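Local coordinates for protein similar to yteR (Bacilus subtilis) (Clostridium acetobutylicum, PDB 4WU0) that probably hydrolyses unsaturated rhamnogalacturonan fragments of pectin, as a family 105 glycoside hydrolase related to YteR, at residues Asn343-Lys346 with Gly347-Pro350. Numbering follows the deposited sequence.
Sequences NEPK and GLGP
The carbonyl of E344 meets the backbone of G347 and L348 at the tight side of this helix start. G347 N donates to E344 O at 2.8 Å. L348 N reaches the same oxygen at 3.0 Å, from the opposite face of the carbonyl plane. G349 N then bonds P345 O almost straight (N-H...O angle 171°). L348 lies against this turn. Its CG, set beside its own backbone N (chi1 -66°), comes 3.5 Å from E344 O. L348 CD1 lies 3.5 Å from N343 O. Beyond the turn, L348 packs on M8 and I12 of helix 4-14.

This is the N-terminal turn of helix 345-360, the last helix of a chain expected to form the (alpha/alpha)6 barrel of the six-hairpin clan. E344 is the N-cap. Its OE2 accepts from K346 N, the capping bond. K346 NZ forms a salt bridge to E344 OE2 at 2.8 Å, from the other face of the carboxylate. A bend at chi4 (83°) brings the ammonium group back to it. NZ also bonds Y318 O. The two donors probably help to stabilise the negative charge of E344.

P350 has no N-H to give. Its CD instead sits 3.2 Å from K346 O, which is buried without a polar partner, and the helix is kinked here. The contact is looser between N343, which is partly exposed, and L348. There the side chains touch only lightly, with N343 OD1 4.1 Å from L348 CD2. The N343 amide turns to strand 311-317, where OD1 accepts from L313 N and ND2 bonds N312 OD1.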
ATOM      1  N   ASN A 343      -6.559   7.547 -13.366  1.00 13.05           N
ATOM      2  CA  ASN A 343      -5.133   7.492 -13.661  1.00 14.01           C
ATOM      3  C   ASN A 343      -4.255   8.104 -12.577  1.00 14.45           C
ATOM      4  O   ASN A 343      -3.278   8.774 -12.858  1.00 16.58           O
ATOM      5  CB  ASN A 343      -4.845   8.066 -15.042  1.00 13.16           C
ATOM      6  CG  ASN A 343      -5.476   7.241 -16.134  1.00 15.68           C
ATOM      7  OD1 ASN A 343      -5.804   6.068 -15.918  1.00 16.45           O
ATOM      8  ND2 ASN A 343      -5.659   7.833 -17.294  1.00 17.96           N
ATOM      9  N   GLU A 344      -4.638   7.830 -11.340  1.00 12.07           N
ATOM     10  CA  GLU A 344      -3.911   8.243 -10.156  1.00 14.27           C
ATOM     11  C   GLU A 344      -3.027   7.093  -9.684  1.00 14.53           C
ATOM     12  O   GLU A 344      -3.504   5.983  -9.484  1.00 12.02           O
ATOM     13  CB  GLU A 344      -4.920   8.659  -9.078  1.00 13.64           C
ATOM     14  CG  GLU A 344      -4.450   8.610  -7.639  1.00 14.64           C
ATOM     15  CD  GLU A 344      -3.230   9.441  -7.394  1.00 17.26           C
ATOM     16  OE1 GLU A 344      -3.108  10.528  -8.006  1.00 18.46           O
ATOM     17  OE2 GLU A 344      -2.391   8.996  -6.579  1.00 16.80           O
ATOM     18  N   PRO A 345      -1.733   7.366  -9.482  1.00 12.58           N
ATOM     19  CA  PRO A 345      -0.798   6.332  -9.048  1.00 11.96           C
ATOM     20  C   PRO A 345      -1.185   5.492  -7.827  1.00 13.88           C
ATOM     21  O   PRO A 345      -0.803   4.319  -7.772  1.00 13.54           O
ATOM     22  CB  PRO A 345       0.489   7.125  -8.828  1.00 13.70           C
ATOM     23  CG  PRO A 345       0.421   8.180  -9.871  1.00 14.63           C
ATOM     24  CD  PRO A 345      -1.016   8.601  -9.861  1.00 13.92           C
ATOM     25  N   LYS A 346      -1.928   6.047  -6.875  1.00 13.57           N
ATOM     26  CA  LYS A 346      -2.363   5.260  -5.728  1.00 11.87           C
ATOM     27  C   LYS A 346      -3.262   4.087  -6.155  1.00 11.43           C
ATOM     28  O   LYS A 346      -3.315   3.068  -5.470  1.00 14.48           O
ATOM     29  CB  LYS A 346      -3.088   6.134  -4.717  1.00 13.90           C
ATOM     30  CG  LYS A 346      -2.210   7.168  -4.032  1.00 13.84           C
ATOM     31  CD  LYS A 346      -3.041   8.114  -3.181  1.00 14.42           C
ATOM     32  CE  LYS A 346      -2.370   9.462  -2.984  1.00 16.28           C
ATOM     33  NZ  LYS A 346      -2.626  10.351  -4.118  1.00 16.60           N
ATOM     34  N   GLY A 347      -3.926   4.219  -7.303  1.00 12.11           N
ATOM     35  CA  GLY A 347      -4.677   3.115  -7.893  1.00 14.85           C
ATOM     36  C   GLY A 347      -3.908   2.340  -8.960  1.00 12.89           C
ATOM     37  O   GLY A 347      -4.026   1.121  -9.057  1.00 13.96           O
ATOM     38  N   LEU A 348      -3.126   3.055  -9.770  1.00 13.57           N
ATOM     39  CA  LEU A 348      -2.418   2.420 -10.880  1.00 12.17           C
ATOM     40  C   LEU A 348      -1.451   1.351 -10.404  1.00 13.20           C
ATOM     41  O   LEU A 348      -1.360   0.278 -10.982  1.00 13.36           O
ATOM     42  CB  LEU A 348      -1.651   3.458 -11.711  1.00 12.02           C
ATOM     43  CG  LEU A 348      -2.492   4.472 -12.467  1.00 12.84           C
ATOM     44  CD1 LEU A 348      -1.652   5.649 -12.941  1.00 14.51           C
ATOM     45  CD2 LEU A 348      -3.169   3.840 -13.645  1.00 14.91           C
ATOM     46  N   GLY A 349      -0.675   1.659  -9.387  1.00 12.02           N
ATOM     47  CA  GLY A 349       0.293   0.695  -8.884  1.00 12.26           C
ATOM     48  C   GLY A 349      -0.340  -0.606  -8.443  1.00 12.28           C
ATOM     49  O   GLY A 349       0.063  -1.680  -8.881  1.00 12.54           O
ATOM     50  N   PRO A 350      -1.330  -0.527  -7.541  1.00 12.09           N
ATOM     51  CA  PRO A 350      -2.005  -1.754  -7.107  1.00 12.18           C
ATOM     52  C   PRO A 350      -2.670  -2.493  -8.253  1.00 12.24           C
ATOM     53  O   PRO A 350      -2.684  -3.720  -8.253  1.00 12.89           O
ATOM     54  CB  PRO A 350      -3.041  -1.235  -6.097  1.00 13.66           C
ATOM     55  CG  PRO A 350      -2.368  -0.024  -5.517  1.00 13.78           C
ATOM     56  CD  PRO A 350      -1.657   0.619  -6.665  1.00 13.07           C
TER